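Local coordinates for putative YfrE protein (Vibrio parahaemolyticus RIMD 2210633, PDB 3BEE) that is of unknown function but forms the helical TPR part of a protein probably involved in cytochrome c-type biogenesis, and may serve as a protein-binding scaffold, at residues A[44-49]-A[67-72]; A[22-27]-A[50-55]. All blocks are in the same frame, centred on the assembly; numbering follows the deposited sequence.

Contact 1: A[44-49]-A[67-72]; sequences AALSLI and VLLLDS
Leu46 pushes its CD1 methyl against the root of Leu69, with Leu46 CD1 lying 3.8 Å from Leu69 CA. The same methyl is 3.9 Å from Leu69 CB, so it touches the CA-CB root of Leu69 rather than the end of its branch alone. Leu69 reaches back the other way: the two leucines overlap flank to flank, each pointing toward the other's helix, and Leu69 CD1 stands 4.0 Å from Leu46 CD1. With CG of Leu69 anti to its backbone nitrogen (chi1 178°), the branch is carried across to the helix of Leu46, where Leu69 CD2 lies a loose 4.5 Å from Ser47 N. Helices 43-55 and 59-70 are consecutive in the TPR-like array, and their backbones approach to 6.5 Å between Leu46 CA and Leu69 CA. Leu36 of helix 26-38 packs on Leu46, while Ile82 of helix 79-92 and the loop residue Leu77 pack on Leu69, closing apolar side chains around the pair. With a methyl set against a CA, a CB and another methyl, and no polar side-chain group directing the fit, the two helices are held here by van der Waals contact and the burial of apolar surface.

Contact 2: A[22-27]-A[50-55]; sequences QAMTDE and ANDHFI. With EDO (1,2-ethanediol), chain C; EDO (1,2-ethanediol), chain D.
The turn that leads into helix 26-38 meets the C-terminal half of helix 43-55 through Met24, a selenomethionine, and Asp52. The methyl end of Met24 comes in at an angle against the CB-CG part of Asp52: Met24 CE lies 3.7 Å from Asp52 CG and equally close to Asp52 CB. A bent chain, with chi2 50° and chi3 58°, brings that methyl round against the aspartate, and Met24 CB is 4.0 Å from Asp52 OD2. The carboxylate oxygens find their polar partners outside the two segments. Tyr17 OH of helix 6-18 is hydrogen-bonded to Asp52 OD1, and Arg58 makes a long, weak ion pair with OD2, an environment consistent with a charged carboxylate. In the TPR-like helical array, the contact thus ties the connection between helices 6-18 and 26-38 to helix 43-55, the helix that follows 26-38. Met24 is the centre of an inverse gamma turn, closed by a weak bond from Thr25 N to Ala23 O. Thr25 follows as the N-cap, its OG1 accepting from Val28 N. One ethanediol, probably from the crystallisation liquor, spans two successive amides at this helix start: Asp26 N donates to its O2 at 3.1 Å and nearly straight (173°), and Glu27 N donates to its O1 at 3.2 Å along a more bent path. A second ethanediol lies beside helix 43-55, giving a hydrogen bond from its O1 to Asn51 OD1 at 2.7 Å. Its O2 rests 3.9 Å above one face of the Phe54 ring, offset toward the rim near CZ, while Phe59 meets the same phenylalanine edge-to-face.

Helix 43-55 is common to both contacts: contact 1 uses its first half and contact 2 its second, the segments 44-49 and 50-55 adjoining without a gap. The centres of the two contacts lie about 14 Å apart. Contact 1, about 5 Å from the centre of the chain, looks forward to helix 59-70; contact 2, about 9 Å out, looks back to the start of helix 26-38. That helix also links them, since its Leu32 touches both Ile49 and Met24. The first rests on leucine side chains, whereas the second brings a selenomethionine against a carboxylate and has both ethanediols bound beside its segments. Through them helix 43-55 is packed against helix 59-70 at one half and against the turn before helix 26-38 at the other.

Contact 1: A[44-49]-A[67-72]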
ATOM      1  N   ALA A  44       5.898   1.146  -0.417  1.00 35.04           N
ATOM      2  CA  ALA A  44       5.098   2.374  -0.399  1.00 34.92           C
ATOM      3  C   ALA A  44       3.720   2.199  -1.081  1.00 35.15           C
ATOM      4  O   ALA A  44       2.710   2.661  -0.563  1.00 34.99           O
ATOM      5  CB  ALA A  44       5.865   3.521  -1.007  1.00 33.89           C
ATOM      6  N   ALA A  45       3.699   1.521  -2.229  1.00 34.63           N
ATOM      7  CA  ALA A  45       2.494   1.349  -3.032  1.00 34.10           C
ATOM      8  C   ALA A  45       1.493   0.383  -2.380  1.00 34.49           C
ATOM      9  O   ALA A  45       0.323   0.719  -2.208  1.00 34.01           O
ATOM     10  CB  ALA A  45       2.861   0.882  -4.435  1.00 33.83           C
ATOM     11  N   LEU A  46       1.956  -0.814  -2.016  1.00 34.53           N
ATOM     12  CA  LEU A  46       1.093  -1.805  -1.409  1.00 35.00           C
ATOM     13  C   LEU A  46       0.606  -1.327  -0.056  1.00 35.38           C
ATOM     14  O   LEU A  46      -0.517  -1.621   0.367  1.00 35.54           O
ATOM     15  CB  LEU A  46       1.829  -3.144  -1.264  1.00 35.15           C
ATOM     16  CG  LEU A  46       2.069  -3.912  -2.566  1.00 35.16           C
ATOM     17  CD1 LEU A  46       2.784  -5.249  -2.285  1.00 36.20           C
ATOM     18  CD2 LEU A  46       0.764  -4.159  -3.296  1.00 34.21           C
ATOM     19  N   SER A  47       1.458  -0.576   0.620  1.00 35.07           N
ATOM     20  CA  SER A  47       1.100  -0.035   1.897  1.00 36.47           C
ATOM     21  C   SER A  47      -0.031   1.009   1.787  1.00 35.81           C
ATOM     22  O   SER A  47      -0.980   0.984   2.580  1.00 36.66           O
ATOM     23  CB  SER A  47       2.357   0.493   2.606  1.00 36.64           C
ATOM     24  OG  SER A  47       1.975   1.347   3.625  1.00 40.20           O
ATOM     25  N   LEU A  48       0.027   1.886   0.792  1.00 33.93           N
ATOM     26  CA  LEU A  48      -1.096   2.812   0.557  1.00 33.17           C
ATOM     27  C   LEU A  48      -2.404   2.066   0.265  1.00 33.20           C
ATOM     28  O   LEU A  48      -3.466   2.414   0.785  1.00 33.30           O
ATOM     29  CB  LEU A  48      -0.795   3.817  -0.583  1.00 32.13           C
ATOM     30  CG  LEU A  48      -1.834   4.933  -0.804  1.00 32.88           C
ATOM     31  CD1 LEU A  48      -1.968   5.802   0.437  1.00 35.18           C
ATOM     32  CD2 LEU A  48      -1.533   5.855  -2.021  1.00 31.27           C
ATOM     33  N   ILE A  49      -2.324   1.065  -0.601  1.00 33.18           N
ATOM     34  CA  ILE A  49      -3.489   0.275  -0.983  1.00 32.98           C
ATOM     35  C   ILE A  49      -4.127  -0.412   0.241  1.00 33.69           C
ATOM     36  O   ILE A  49      -5.368  -0.339   0.437  1.00 34.39           O
ATOM     37  CB  ILE A  49      -3.105  -0.753  -2.089  1.00 32.67           C
ATOM     38  CG1 ILE A  49      -2.806  -0.028  -3.430  1.00 31.48           C
ATOM     39  CG2 ILE A  49      -4.209  -1.846  -2.263  1.00 33.33           C
ATOM     40  CD1 ILE A  49      -1.993  -0.872  -4.457  1.00 31.95           C
ATOM     41  N   VAL A  67      -0.532  -9.320   3.429  1.00 35.47           N
ATOM     42  CA  VAL A  67       0.006 -10.672   3.351  1.00 35.14           C
ATOM     43  C   VAL A  67       0.798 -10.824   2.038  1.00 35.78           C
ATOM     44  O   VAL A  67       1.851 -11.456   2.014  1.00 36.18           O
ATOM     45  CB  VAL A  67      -1.100 -11.742   3.500  1.00 34.78           C
ATOM     46  CG1 VAL A  67      -0.543 -13.170   3.221  1.00 34.73           C
ATOM     47  CG2 VAL A  67      -1.728 -11.694   4.895  1.00 34.39           C
ATOM     48  N   LEU A  68       0.293 -10.209   0.970  1.00 36.39           N
ATOM     49  CA  LEU A  68       0.980 -10.129  -0.311  1.00 37.31           C
ATOM     50  C   LEU A  68       2.304  -9.358  -0.180  1.00 36.64           C
ATOM     51  O   LEU A  68       3.338  -9.809  -0.652  1.00 37.29           O
ATOM     52  CB  LEU A  68       0.061  -9.512  -1.390  1.00 37.30           C
ATOM     53  CG  LEU A  68       0.620  -9.427  -2.816  1.00 37.66           C
ATOM     54  CD1 LEU A  68       0.795 -10.814  -3.473  1.00 39.63           C
ATOM     55  CD2 LEU A  68      -0.254  -8.554  -3.712  1.00 39.98           C
ATOM     56  N   LEU A  69       2.271  -8.223   0.497  1.00 36.60           N
ATOM     57  CA  LEU A  69       3.491  -7.452   0.761  1.00 36.58           C
ATOM     58  C   LEU A  69       4.546  -8.282   1.513  1.00 36.29           C
ATOM     59  O   LEU A  69       5.737  -8.181   1.216  1.00 36.69           O
ATOM     60  CB  LEU A  69       3.155  -6.159   1.532  1.00 36.83           C
ATOM     61  CG  LEU A  69       4.300  -5.217   1.950  1.00 36.46           C
ATOM     62  CD1 LEU A  69       5.265  -4.905   0.770  1.00 35.32           C
ATOM     63  CD2 LEU A  69       3.728  -3.942   2.532  1.00 35.98           C
ATOM     64  N   LEU A  70       4.104  -9.102   2.470  1.00 35.02           N
ATOM     65  CA  LEU A  70       5.006  -9.939   3.265  1.00 34.53           C
ATOM     66  C   LEU A  70       5.806 -10.919   2.412  1.00 35.18           C
ATOM     67  O   LEU A  70       6.854 -11.394   2.847  1.00 35.34           O
ATOM     68  CB  LEU A  70       4.241 -10.689   4.364  1.00 33.04           C
ATOM     69  CG  LEU A  70       3.681  -9.828   5.514  1.00 33.09           C
ATOM     70  CD1 LEU A  70       2.790 -10.673   6.487  1.00 29.73           C
ATOM     71  CD2 LEU A  70       4.848  -9.190   6.267  1.00 31.72           C
ATOM     72  N   ASP A  71       5.317 -11.231   1.212  1.00 36.00           N
ATOM     73  CA  ASP A  71       6.048 -12.148   0.316  1.00 37.96           C
ATOM     74  C   ASP A  71       7.240 -11.473  -0.369  1.00 38.12           C
ATOM     75  O   ASP A  71       8.020 -12.143  -1.057  1.00 38.38           O
ATOM     76  CB  ASP A  71       5.131 -12.835  -0.710  1.00 37.88           C
ATOM     77  CG  ASP A  71       5.567 -14.245  -0.993  1.00 41.28           C
ATOM     78  OD1 ASP A  71       6.119 -14.876  -0.060  1.00 45.96           O
ATOM     79  OD2 ASP A  71       5.401 -14.735  -2.134  1.00 42.75           O
ATOM     80  N   SER A  72       7.372 -10.155  -0.168  1.00 38.91           N
ATOM     81  CA  SER A  72       8.561  -9.400  -0.569  1.00 39.45           C
ATOM     82  C   SER A  72       9.850 -10.061  -0.083  1.00 40.02           C
ATOM     83  O   SER A  72       9.919 -10.555   1.040  1.00 39.31           O
ATOM     84  CB  SER A  72       8.525  -7.989   0.003  1.00 39.45           C
ATOM     85  OG  SER A  72       9.621  -7.224  -0.488  1.00 40.64           O
TER

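Contact 2: A[22-27]-A[50-55]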
ATOM      1  N   GLN A  22      -8.396  11.468   1.107  1.00 34.71           N
ATOM      2  CA  GLN A  22      -8.128  10.031   1.153  1.00 34.39           C
ATOM      3  C   GLN A  22      -9.019   9.327   0.115  1.00 34.33           C
ATOM      4  O   GLN A  22      -9.757   8.374   0.431  1.00 31.55           O
ATOM      5  CB  GLN A  22      -8.373   9.469   2.569  1.00 34.50           C
ATOM      6  CG  GLN A  22      -7.536  10.145   3.674  1.00 34.06           C
ATOM      7  CD  GLN A  22      -8.074  11.546   4.028  1.00 35.73           C
ATOM      8  OE1 GLN A  22      -9.280  11.723   4.300  1.00 32.41           O
ATOM      9  NE2 GLN A  22      -7.188  12.545   3.988  1.00 31.19           N
ATOM     10  N   ALA A  23      -9.004   9.866  -1.107  1.00 34.45           N
ATOM     11  CA  ALA A  23      -9.755   9.270  -2.215  1.00 34.94           C
ATOM     12  C   ALA A  23      -8.803   8.541  -3.147  1.00 34.97           C
ATOM     13  O   ALA A  23      -7.809   9.119  -3.621  1.00 34.56           O
ATOM     14  CB  ALA A  23     -10.539  10.339  -3.002  1.00 34.94           C
HETATM   15  N   MSE A  24      -9.138   7.284  -3.410  1.00 34.98           N
HETATM   16  CA  MSE A  24      -8.501   6.447  -4.436  1.00 35.94           C
HETATM   17  C   MSE A  24      -9.028   6.860  -5.840  1.00 35.26           C
HETATM   18  O   MSE A  24      -9.875   6.192  -6.431  1.00 35.21           O
HETATM   19  CB  MSE A  24      -8.836   4.982  -4.117  1.00 36.20           C
HETATM   20  CG  MSE A  24      -8.073   3.895  -4.874  1.00 41.40           C
HETATM   21 SE   MSE A  24      -6.118   4.183  -4.838  1.00 55.93          SE
HETATM   22  CE  MSE A  24      -5.830   4.190  -2.839  1.00 37.05           C
ATOM     23  N   THR A  25      -8.586   8.012  -6.327  1.00 35.42           N
ATOM     24  CA  THR A  25      -9.016   8.525  -7.650  1.00 34.86           C
ATOM     25  C   THR A  25      -8.333   7.727  -8.750  1.00 34.63           C
ATOM     26  O   THR A  25      -7.398   6.972  -8.474  1.00 34.16           O
ATOM     27  CB  THR A  25      -8.611   9.999  -7.822  1.00 34.97           C
ATOM     28  OG1 THR A  25      -7.179  10.095  -7.800  1.00 34.18           O
ATOM     29  CG2 THR A  25      -9.194  10.855  -6.698  1.00 34.98           C
ATOM     30  N   ASP A  26      -8.800   7.875  -9.989  1.00 34.53           N
ATOM     31  CA  ASP A  26      -8.099   7.307 -11.138  1.00 35.28           C
ATOM     32  C   ASP A  26      -6.613   7.732 -11.172  1.00 35.78           C
ATOM     33  O   ASP A  26      -5.739   6.921 -11.491  1.00 35.79           O
ATOM     34  CB  ASP A  26      -8.810   7.682 -12.445  1.00 35.46           C
ATOM     35  CG  ASP A  26     -10.197   7.043 -12.548  1.00 37.34           C
ATOM     36  OD1 ASP A  26     -10.462   6.101 -11.765  1.00 40.28           O
ATOM     37  OD2 ASP A  26     -11.019   7.472 -13.385  1.00 37.97           O
ATOM     38  N   GLU A  27      -6.332   8.986 -10.802  1.00 35.62           N
ATOM     39  CA  GLU A  27      -4.960   9.507 -10.816  1.00 36.58           C
ATOM     40  C   GLU A  27      -4.065   8.766  -9.821  1.00 35.75           C
ATOM     41  O   GLU A  27      -2.957   8.320 -10.158  1.00 35.56           O
ATOM     42  CB  GLU A  27      -4.975  11.018 -10.552  1.00 36.55           C
ATOM     43  CG  GLU A  27      -3.628  11.670 -10.675  1.00 38.79           C
ATOM     44  CD  GLU A  27      -3.657  13.175 -10.458  1.00 38.70           C
ATOM     45  OE1 GLU A  27      -4.624  13.688  -9.832  1.00 43.76           O
ATOM     46  OE2 GLU A  27      -2.702  13.838 -10.904  1.00 38.75           O
ATOM     47  N   ALA A  50      -3.293  -1.069   1.050  1.00 33.93           N
ATOM     48  CA  ALA A  50      -3.750  -1.717   2.315  1.00 35.00           C
ATOM     49  C   ALA A  50      -4.365  -0.714   3.270  1.00 35.39           C
ATOM     50  O   ALA A  50      -5.381  -0.995   3.876  1.00 36.32           O
ATOM     51  CB  ALA A  50      -2.585  -2.428   3.030  1.00 33.27           C
ATOM     52  N   ASN A  51      -3.707   0.434   3.445  1.00 36.21           N
ATOM     53  CA  ASN A  51      -4.173   1.453   4.361  1.00 36.75           C
ATOM     54  C   ASN A  51      -5.496   1.974   3.884  1.00 36.35           C
ATOM     55  O   ASN A  51      -6.378   2.176   4.684  1.00 37.24           O
ATOM     56  CB  ASN A  51      -3.166   2.628   4.456  1.00 37.81           C
ATOM     57  CG  ASN A  51      -1.931   2.268   5.262  1.00 40.53           C
ATOM     58  OD1 ASN A  51      -1.901   1.231   5.911  1.00 43.78           O
ATOM     59  ND2 ASN A  51      -0.906   3.140   5.240  1.00 41.46           N
ATOM     60  N   ASP A  52      -5.631   2.202   2.576  1.00 35.43           N
ATOM     61  CA  ASP A  52      -6.902   2.654   2.024  1.00 34.89           C
ATOM     62  C   ASP A  52      -8.059   1.661   2.286  1.00 34.97           C
ATOM     63  O   ASP A  52      -9.166   2.064   2.655  1.00 34.61           O
ATOM     64  CB  ASP A  52      -6.784   2.927   0.515  1.00 34.01           C
ATOM     65  CG  ASP A  52      -8.128   3.294  -0.109  1.00 35.72           C
ATOM     66  OD1 ASP A  52      -8.686   4.332   0.288  1.00 33.23           O
ATOM     67  OD2 ASP A  52      -8.633   2.551  -0.995  1.00 38.31           O
ATOM     68  N   HIS A  53      -7.814   0.369   2.051  1.00 34.51           N
ATOM     69  CA  HIS A  53      -8.760  -0.673   2.463  1.00 33.99           C
ATOM     70  C   HIS A  53      -9.112  -0.528   3.960  1.00 33.96           C
ATOM     71  O   HIS A  53     -10.277  -0.488   4.336  1.00 34.39           O
ATOM     72  CB  HIS A  53      -8.156  -2.057   2.184  1.00 33.87           C
ATOM     73  CG  HIS A  53      -8.158  -2.441   0.734  1.00 34.61           C
ATOM     74  ND1 HIS A  53      -9.267  -2.289  -0.077  1.00 36.04           N
ATOM     75  CD2 HIS A  53      -7.196  -3.003  -0.044  1.00 34.24           C
ATOM     76  CE1 HIS A  53      -8.988  -2.744  -1.296  1.00 35.73           C
ATOM     77  NE2 HIS A  53      -7.737  -3.173  -1.300  1.00 35.37           N
ATOM     78  N   PHE A  54      -8.095  -0.422   4.809  1.00 33.57           N
ATOM     79  CA  PHE A  54      -8.316  -0.401   6.251  1.00 34.03           C
ATOM     80  C   PHE A  54      -9.230   0.775   6.660  1.00 35.26           C
ATOM     81  O   PHE A  54     -10.205   0.589   7.393  1.00 34.76           O
ATOM     82  CB  PHE A  54      -6.970  -0.328   6.976  1.00 32.93           C
ATOM     83  CG  PHE A  54      -7.078  -0.414   8.480  1.00 34.66           C
ATOM     84  CD1 PHE A  54      -6.969  -1.642   9.128  1.00 33.19           C
ATOM     85  CD2 PHE A  54      -7.274   0.744   9.245  1.00 33.88           C
ATOM     86  CE1 PHE A  54      -7.073  -1.740  10.546  1.00 35.92           C
ATOM     87  CE2 PHE A  54      -7.372   0.660  10.676  1.00 33.98           C
ATOM     88  CZ  PHE A  54      -7.261  -0.586  11.302  1.00 31.37           C
ATOM     89  N   ILE A  55      -8.858   1.972   6.204  1.00 36.08           N
ATOM     90  CA  ILE A  55      -9.595   3.224   6.402  1.00 37.64           C
ATOM     91  C   ILE A  55     -11.056   3.066   5.943  1.00 37.54           C
ATOM     92  O   ILE A  55     -11.985   3.644   6.538  1.00 37.34           O
ATOM     93  CB  ILE A  55      -8.900   4.347   5.528  1.00 37.73           C
ATOM     94  CG1 ILE A  55      -7.577   4.776   6.160  1.00 39.49           C
ATOM     95  CG2 ILE A  55      -9.814   5.558   5.269  1.00 39.59           C
ATOM     96  CD1 ILE A  55      -6.735   5.718   5.229  1.00 38.90           C
TER
HETATM   97  C1  EDO C 301     -10.012  11.052 -11.586  1.00 52.04           C
HETATM   98  O1  EDO C 301      -8.650  11.183 -11.121  1.00 50.21           O
HETATM   99  C2  EDO C 301     -11.053  10.962 -10.455  1.00 53.95           C
HETATM  100  O2  EDO C 301     -11.404   9.573 -10.207  1.00 51.43           O
HETATM  101  C1  EDO D 302      -3.222   1.354   9.559  1.00 54.97           C
HETATM  102  O1  EDO D 302      -3.343   1.504   8.127  1.00 57.19           O
HETATM  103  C2  EDO D 302      -2.818  -0.068   9.933  1.00 51.14           C
HETATM  104  O2  EDO D 302      -3.325  -0.359  11.241  1.00 52.14           O